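Local coordinates for protein GH62 hydrolase (Scytalidium thermophilum, PDB 4PVA) that probably removes alpha-L-arabinofuranose side groups from arabinoxylan, as a glycoside hydrolase family 62 arabinofuranosidase of a thermophilic fungus, at residues A[93-105]-A[115-127]. Sequence-based numbering, arbitrary orientation.
Sequences APLGYGYRAAPQV and YLVYQNGNAAYST. With PO4 (phosphate ion), chain C.
Arg100 lies alongside Tyr118, both side chains pointing the same way, with its CG 3.7 Å from Tyr118 CE2 and guanidinium and ring planes 48° apart, so the two pack without stacking. A bend at chi2 (90°) turns the guanidinium edge-on into the 95-99 turn, where NE and NH2 grip Leu95 O side-on, the NH2 bond measuring 2.9 Å, while NH1 reaches Tyr99 O. NH1 also shares phosphate O1 with Asn120 ND2, and NH2 takes O4; the ion probably came from the crystallisation liquor. Replacing Arg100 by alanine removes the guanidinium, and the 95-99 turn, with the carbonyls of Leu95 and Tyr99 no longer tied together, would probably be less firmly held. Beyond the ring, Tyr118 OH donates to Ser126 OG (2.6 Å), and Leu95 CG meets Tyr118 OH at 3.8 Å, the two side chains coming from opposite directions. Gln119 NE2 donates almost straight (169°) to Tyr99 OH, 3.0 Å away and in the amide plane of Gln119; Gln119 OE1 accepts from Asp163 N and from a water shared with Ala102 O. Leu116 CD1 packs on Pro103 CB and Val105 CB. Hydrogen-bonded pairs Ala101–Gln119 and Gln104–Val117, one residue out of step, define a beta bulge in an antiparallel hairpin, part of a four-stranded blade of family 62's five-bladed beta-propeller.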
ATOM      1  N   ALA A  93       5.866   3.343 -20.588  1.00 20.34           N
ATOM      2  CA  ALA A  93       5.710   1.907 -20.806  1.00 19.97           C
ATOM      3  C   ALA A  93       4.322   1.661 -21.408  1.00 19.40           C
ATOM      4  O   ALA A  93       3.483   2.565 -21.465  1.00 20.37           O
ATOM      5  CB  ALA A  93       5.842   1.151 -19.470  1.00 19.46           C
ATOM      6  N   PRO A  94       4.044   0.424 -21.844  1.00 20.08           N
ATOM      7  CA  PRO A  94       2.689   0.084 -22.298  1.00 20.42           C
ATOM      8  C   PRO A  94       1.633   0.394 -21.235  1.00 19.23           C
ATOM      9  O   PRO A  94       0.506   0.744 -21.576  1.00 20.25           O
ATOM     10  CB  PRO A  94       2.780  -1.414 -22.618  1.00 20.71           C
ATOM     11  CG  PRO A  94       4.218  -1.560 -23.055  1.00 21.27           C
ATOM     12  CD  PRO A  94       4.997  -0.656 -22.146  1.00 20.64           C
ATOM     13  N   LEU A  95       2.016   0.326 -19.947  1.00 18.97           N
ATOM     14  CA  LEU A  95       1.166   0.762 -18.827  1.00 18.63           C
ATOM     15  C   LEU A  95       0.449   2.074 -19.172  1.00 18.04           C
ATOM     16  O   LEU A  95      -0.782   2.221 -19.011  1.00 17.75           O
ATOM     17  CB  LEU A  95       2.011   0.843 -17.569  1.00 18.43           C
ATOM     18  CG  LEU A  95       1.214   1.021 -16.277  1.00 18.81           C
ATOM     19  CD1 LEU A  95       2.020   0.462 -15.107  1.00 18.47           C
ATOM     20  CD2 LEU A  95       0.962   2.510 -16.092  1.00 19.53           C
ATOM     21  N   GLY A  96       1.226   3.027 -19.702  1.00 18.94           N
ATOM     22  CA  GLY A  96       0.658   4.105 -20.496  1.00 19.30           C
ATOM     23  C   GLY A  96       0.022   5.292 -19.796  1.00 19.53           C
ATOM     24  O   GLY A  96      -0.088   5.381 -18.581  1.00 19.02           O
ATOM     25  N   TYR A  97      -0.365   6.244 -20.628  1.00 20.22           N
ATOM     26  CA  TYR A  97      -1.083   7.420 -20.199  1.00 20.16           C
ATOM     27  C   TYR A  97      -2.474   7.057 -19.714  1.00 19.91           C
ATOM     28  O   TYR A  97      -3.080   6.096 -20.167  1.00 20.66           O
ATOM     29  CB  TYR A  97      -1.172   8.439 -21.366  1.00 22.04           C
ATOM     30  CG  TYR A  97       0.146   9.147 -21.565  1.00 24.18           C
ATOM     31  CD1 TYR A  97       1.143   8.599 -22.366  1.00 25.98           C
ATOM     32  CD2 TYR A  97       0.441  10.314 -20.852  1.00 24.83           C
ATOM     33  CE1 TYR A  97       2.365   9.257 -22.524  1.00 27.22           C
ATOM     34  CE2 TYR A  97       1.657  10.956 -20.987  1.00 26.78           C
ATOM     35  CZ  TYR A  97       2.602  10.421 -21.818  1.00 27.59           C
ATOM     36  OH  TYR A  97       3.810  11.100 -21.908  1.00 31.08           O
ATOM     37  N   GLY A  98      -3.016   7.925 -18.890  1.00 18.86           N
ATOM     38  CA  GLY A  98      -4.324   7.705 -18.311  1.00 17.89           C
ATOM     39  C   GLY A  98      -4.211   7.786 -16.818  1.00 17.03           C
ATOM     40  O   GLY A  98      -3.111   7.995 -16.281  1.00 17.76           O
ATOM     41  N   TYR A  99      -5.330   7.599 -16.153  1.00 16.65           N
ATOM     42  CA  TYR A  99      -5.397   7.531 -14.706  1.00 15.81           C
ATOM     43  C   TYR A  99      -4.895   6.208 -14.184  1.00 14.78           C
ATOM     44  O   TYR A  99      -5.443   5.162 -14.536  1.00 14.88           O
ATOM     45  CB  TYR A  99      -6.829   7.747 -14.266  1.00 15.77           C
ATOM     46  CG  TYR A  99      -7.002   7.627 -12.785  1.00 15.67           C
ATOM     47  CD1 TYR A  99      -6.730   8.675 -11.947  1.00 16.08           C
ATOM     48  CD2 TYR A  99      -7.502   6.475 -12.246  1.00 15.80           C
ATOM     49  CE1 TYR A  99      -6.905   8.567 -10.578  1.00 15.88           C
ATOM     50  CE2 TYR A  99      -7.667   6.331 -10.891  1.00 15.84           C
ATOM     51  CZ  TYR A  99      -7.371   7.387 -10.059  1.00 15.89           C
ATOM     52  OH  TYR A  99      -7.569   7.239  -8.694  1.00 16.76           O
ATOM     53  N   ARG A 100      -3.837   6.250 -13.374  1.00 14.03           N
ATOM     54  CA  ARG A 100      -3.392   5.096 -12.610  1.00 13.52           C
ATOM     55  C   ARG A 100      -2.851   5.596 -11.291  1.00 13.06           C
ATOM     56  O   ARG A 100      -2.151   6.610 -11.266  1.00 13.40           O
ATOM     57  CB  ARG A 100      -2.260   4.339 -13.283  1.00 13.90           C
ATOM     58  CG  ARG A 100      -2.537   3.682 -14.633  1.00 14.75           C
ATOM     59  CD  ARG A 100      -2.249   4.574 -15.818  1.00 15.37           C
ATOM     60  NE  ARG A 100      -2.418   3.894 -17.123  1.00 15.95           N
ATOM     61  CZ  ARG A 100      -3.581   3.579 -17.680  1.00 16.39           C
ATOM     62  NH1 ARG A 100      -4.740   3.897 -17.115  1.00 16.56           N
ATOM     63  NH2 ARG A 100      -3.579   2.963 -18.847  1.00 17.62           N
ATOM     64  N   ALA A 101      -3.135   4.893 -10.201  1.00 12.59           N
ATOM     65  CA  ALA A 101      -2.689   5.332  -8.900  1.00 12.32           C
ATOM     66  C   ALA A 101      -2.569   4.178  -7.938  1.00 12.22           C
ATOM     67  O   ALA A 101      -3.223   3.130  -8.064  1.00 11.91           O
ATOM     68  CB  ALA A 101      -3.667   6.344  -8.333  1.00 12.71           C
ATOM     69  N   ALA A 102      -1.775   4.394  -6.901  1.00 11.18           N
ATOM     70  CA  ALA A 102      -1.736   3.559  -5.685  1.00 11.19           C
ATOM     71  C   ALA A 102      -1.316   2.114  -5.934  1.00 11.00           C
ATOM     72  O   ALA A 102      -2.113   1.180  -5.762  1.00 10.83           O
ATOM     73  CB  ALA A 102      -3.046   3.645  -4.921  1.00 11.44           C
ATOM     74  N   PRO A 103      -0.060   1.922  -6.318  1.00 11.14           N
ATOM     75  CA  PRO A 103       0.428   0.584  -6.633  1.00 11.75           C
ATOM     76  C   PRO A 103       0.875  -0.231  -5.417  1.00 11.24           C
ATOM     77  O   PRO A 103       1.223   0.323  -4.346  1.00 11.30           O
ATOM     78  CB  PRO A 103       1.645   0.867  -7.514  1.00 12.65           C
ATOM     79  CG  PRO A 103       2.164   2.163  -7.012  1.00 12.11           C
ATOM     80  CD  PRO A 103       0.965   2.946  -6.586  1.00 11.50           C
ATOM     81  N   GLN A 104       0.924  -1.545  -5.629  1.00 11.39           N
ATOM     82  CA  GLN A 104       1.476  -2.559  -4.735  1.00 10.86           C
ATOM     83  C   GLN A 104       2.263  -3.490  -5.650  1.00 11.07           C
ATOM     84  O   GLN A 104       1.688  -3.987  -6.623  1.00 11.76           O
ATOM     85  CB  GLN A 104       0.372  -3.340  -4.054  1.00 10.62           C
ATOM     86  CG  GLN A 104       0.869  -4.482  -3.194  1.00 10.42           C
ATOM     87  CD  GLN A 104      -0.103  -5.613  -3.017  1.00 10.08           C
ATOM     88  OE1 GLN A 104      -1.003  -5.812  -3.830  1.00 10.58           O
ATOM     89  NE2 GLN A 104       0.090  -6.383  -1.960  1.00 10.35           N
ATOM     90  N   VAL A 105       3.518  -3.760  -5.334  1.00 11.45           N
ATOM     91  CA  VAL A 105       4.358  -4.645  -6.162  1.00 12.07           C
ATOM     92  C   VAL A 105       4.728  -5.918  -5.425  1.00 12.16           C
ATOM     93  O   VAL A 105       5.095  -5.878  -4.258  1.00 11.99           O
ATOM     94  CB  VAL A 105       5.639  -3.928  -6.661  1.00 12.94           C
ATOM     95  CG1 VAL A 105       6.674  -3.678  -5.592  1.00 12.94           C
ATOM     96  CG2 VAL A 105       6.223  -4.713  -7.825  1.00 13.86           C
ATOM     97  N   TYR A 115       4.012  -8.609 -10.437  1.00 14.03           N
ATOM     98  CA  TYR A 115       2.714  -7.940 -10.604  1.00 14.08           C
ATOM     99  C   TYR A 115       2.760  -6.594  -9.921  1.00 13.62           C
ATOM    100  O   TYR A 115       3.274  -6.459  -8.800  1.00 13.87           O
ATOM    101  CB  TYR A 115       1.575  -8.769 -10.024  1.00 13.91           C
ATOM    102  CG  TYR A 115       1.160  -9.903 -10.923  1.00 14.71           C
ATOM    103  CD1 TYR A 115       2.005 -10.990 -11.133  1.00 15.50           C
ATOM    104  CD2 TYR A 115      -0.094  -9.920 -11.570  1.00 14.81           C
ATOM    105  CE1 TYR A 115       1.652 -12.038 -11.996  1.00 15.84           C
ATOM    106  CE2 TYR A 115      -0.440 -10.961 -12.426  1.00 15.91           C
ATOM    107  CZ  TYR A 115       0.424 -12.020 -12.609  1.00 15.74           C
ATOM    108  OH  TYR A 115       0.064 -13.072 -13.474  1.00 17.00           O
ATOM    109  N   LEU A 116       2.221  -5.591 -10.601  1.00 13.13           N
ATOM    110  CA  LEU A 116       1.948  -4.270 -10.054  1.00 13.13           C
ATOM    111  C   LEU A 116       0.440  -4.152 -10.002  1.00 12.33           C
ATOM    112  O   LEU A 116      -0.223  -4.196 -11.046  1.00 13.06           O
ATOM    113  CB  LEU A 116       2.576  -3.165 -10.914  1.00 13.65           C
ATOM    114  CG  LEU A 116       2.661  -1.806 -10.269  1.00 14.39           C
ATOM    115  CD1 LEU A 116       3.705  -1.834  -9.168  1.00 14.03           C
ATOM    116  CD2 LEU A 116       2.965  -0.730 -11.286  1.00 15.55           C
ATOM    117  N   VAL A 117      -0.132  -4.130  -8.808  1.00 11.85           N
ATOM    118  CA  VAL A 117      -1.556  -4.031  -8.590  1.00 11.79           C
ATOM    119  C   VAL A 117      -1.870  -2.581  -8.251  1.00 11.61           C
ATOM    120  O   VAL A 117      -1.178  -1.982  -7.405  1.00 12.43           O
ATOM    121  CB  VAL A 117      -1.986  -4.994  -7.460  1.00 11.86           C
ATOM    122  CG1 VAL A 117      -3.394  -4.748  -6.976  1.00 12.03           C
ATOM    123  CG2 VAL A 117      -1.807  -6.426  -7.920  1.00 12.01           C
ATOM    124  N   TYR A 118      -2.872  -1.986  -8.860  1.00 11.60           N
ATOM    125  CA  TYR A 118      -3.159  -0.576  -8.691  1.00 11.82           C
ATOM    126  C   TYR A 118      -4.596  -0.314  -9.111  1.00 11.82           C
ATOM    127  O   TYR A 118      -5.336  -1.249  -9.489  1.00 12.06           O
ATOM    128  CB  TYR A 118      -2.154   0.288  -9.480  1.00 12.35           C
ATOM    129  CG  TYR A 118      -2.037  -0.042 -10.948  1.00 13.03           C
ATOM    130  CD1 TYR A 118      -1.166  -1.018 -11.382  1.00 13.04           C
ATOM    131  CD2 TYR A 118      -2.817   0.614 -11.905  1.00 13.66           C
ATOM    132  CE1 TYR A 118      -1.031  -1.340 -12.723  1.00 14.00           C
ATOM    133  CE2 TYR A 118      -2.738   0.271 -13.248  1.00 14.06           C
ATOM    134  CZ  TYR A 118      -1.835  -0.703 -13.641  1.00 14.43           C
ATOM    135  OH  TYR A 118      -1.749  -1.026 -15.011  1.00 16.98           O
ATOM    136  N   GLN A 119      -5.012   0.938  -9.107  1.00 11.79           N
ATOM    137  CA  GLN A 119      -6.332   1.323  -9.517  1.00 12.04           C
ATOM    138  C   GLN A 119      -6.295   2.145 -10.784  1.00 12.30           C
ATOM    139  O   GLN A 119      -5.398   2.983 -10.971  1.00 12.70           O
ATOM    140  CB  GLN A 119      -7.039   2.085  -8.434  1.00 12.20           C
ATOM    141  CG  GLN A 119      -6.502   3.490  -8.198  1.00 12.63           C
ATOM    142  CD  GLN A 119      -6.718   3.960  -6.788  1.00 12.52           C
ATOM    143  OE1 GLN A 119      -6.474   3.199  -5.847  1.00 12.41           O
ATOM    144  NE2 GLN A 119      -7.072   5.207  -6.602  1.00 13.26           N
ATOM    145  N   ASN A 120      -7.282   1.935 -11.653  1.00 12.39           N
ATOM    146  CA  ASN A 120      -7.424   2.744 -12.848  1.00 13.28           C
ATOM    147  C   ASN A 120      -8.880   3.085 -13.088  1.00 13.69           C
ATOM    148  O   ASN A 120      -9.278   3.308 -14.241  1.00 15.16           O
ATOM    149  CB  ASN A 120      -6.844   2.008 -14.062  1.00 14.17           C
ATOM    150  CG  ASN A 120      -7.713   0.838 -14.505  1.00 14.14           C
ATOM    151  OD1 ASN A 120      -8.573   0.370 -13.764  1.00 14.03           O
ATOM    152  ND2 ASN A 120      -7.483   0.361 -15.715  1.00 15.49           N
ATOM    153  N   GLY A 121      -9.676   3.151 -12.032  1.00 13.93           N
ATOM    154  CA  GLY A 121     -11.111   3.128 -12.112  1.00 14.84           C
ATOM    155  C   GLY A 121     -11.667   1.765 -11.710  1.00 14.51           C
ATOM    156  O   GLY A 121     -12.799   1.697 -11.216  1.00 17.11           O
ATOM    157  N   ASN A 122     -10.887   0.695 -11.888  1.00 13.92           N
ATOM    158  CA  ASN A 122     -11.192  -0.668 -11.445  1.00 13.51           C
ATOM    159  C   ASN A 122      -9.951  -1.135 -10.743  1.00 12.86           C
ATOM    160  O   ASN A 122      -8.928  -0.431 -10.708  1.00 13.28           O
ATOM    161  CB  ASN A 122     -11.464  -1.539 -12.729  1.00 14.09           C
ATOM    162  CG  ASN A 122     -12.103  -2.952 -12.518  1.00 14.24           C
ATOM    163  OD1 ASN A 122     -12.004  -3.635 -11.500  1.00 14.59           O
ATOM    164  ND2 ASN A 122     -12.797  -3.415 -13.610  1.00 15.50           N
ATOM    165  N   ALA A 123      -9.999  -2.331 -10.210  1.00 12.37           N
ATOM    166  CA  ALA A 123      -8.831  -3.016  -9.698  1.00 12.42           C
ATOM    167  C   ALA A 123      -8.020  -3.569 -10.845  1.00 12.97           C
ATOM    168  O   ALA A 123      -8.543  -4.390 -11.620  1.00 14.09           O
ATOM    169  CB  ALA A 123      -9.261  -4.137  -8.751  1.00 12.51           C
ATOM    170  N   ALA A 124      -6.794  -3.120 -11.019  1.00 13.01           N
ATOM    171  CA  ALA A 124      -6.017  -3.408 -12.186  1.00 13.45           C
ATOM    172  C   ALA A 124      -4.674  -4.007 -11.838  1.00 13.09           C
ATOM    173  O   ALA A 124      -4.205  -3.919 -10.702  1.00 12.43           O
ATOM    174  CB  ALA A 124      -5.830  -2.156 -13.009  1.00 14.81           C
ATOM    175  N   TYR A 125      -4.039  -4.638 -12.820  1.00 13.32           N
ATOM    176  CA  TYR A 125      -2.696  -5.134 -12.668  1.00 14.00           C
ATOM    177  C   TYR A 125      -1.927  -5.029 -13.985  1.00 14.28           C
ATOM    178  O   TYR A 125      -2.534  -5.079 -15.101  1.00 14.60           O
ATOM    179  CB  TYR A 125      -2.650  -6.575 -12.137  1.00 14.69           C
ATOM    180  CG  TYR A 125      -3.254  -7.586 -13.081  1.00 15.94           C
ATOM    181  CD1 TYR A 125      -4.624  -7.818 -13.099  1.00 16.47           C
ATOM    182  CD2 TYR A 125      -2.435  -8.279 -13.990  1.00 17.40           C
ATOM    183  CE1 TYR A 125      -5.175  -8.712 -14.006  1.00 17.57           C
ATOM    184  CE2 TYR A 125      -2.986  -9.183 -14.894  1.00 18.02           C
ATOM    185  CZ  TYR A 125      -4.337  -9.385 -14.867  1.00 17.84           C
ATOM    186  OH  TYR A 125      -4.951 -10.260 -15.770  1.00 22.41           O
ATOM    187  N   SER A 126      -0.616  -4.894 -13.850  1.00 14.48           N
ATOM    188  CA  SER A 126       0.322  -5.021 -14.957  1.00 15.37           C
ATOM    189  C   SER A 126       1.356  -6.064 -14.519  1.00 15.59           C
ATOM    190  O   SER A 126       1.512  -6.321 -13.302  1.00 15.62           O
ATOM    191  CB  SER A 126       0.979  -3.673 -15.271  1.00 15.68           C
ATOM    192  OG  SER A 126       0.058  -2.730 -15.758  1.00 16.07           O
ATOM    193  N   THR A 127       2.097  -6.625 -15.482  1.00 16.55           N
ATOM    194  CA  THR A 127       3.132  -7.581 -15.213  1.00 16.77           C
ATOM    195  C   THR A 127       4.451  -7.236 -15.904  1.00 17.49           C
ATOM    196  O   THR A 127       4.492  -6.408 -16.818  1.00 17.15           O
ATOM    197  CB  THR A 127       2.754  -9.013 -15.613  1.00 17.32           C
ATOM    198  OG1 THR A 127       2.521  -9.063 -17.029  1.00 18.71           O
ATOM    199  CG2 THR A 127       1.504  -9.477 -14.909  1.00 17.42           C
TER
HETATM  200  P   PO4 C 502      -7.357   2.131 -19.340  0.66 17.67           P
HETATM  201  O1  PO4 C 502      -6.914   2.219 -17.887  0.66 13.47           O
HETATM  202  O2  PO4 C 502      -8.666   2.906 -19.612  0.66 19.35           O
HETATM  203  O3  PO4 C 502      -7.640   0.687 -19.600  0.66 18.67           O
HETATM  204  O4  PO4 C 502      -6.174   2.516 -20.226  0.66 19.55           O
HETATM  205  O   HOH W   1      -4.904   0.841  -5.752  1.00 10.70           O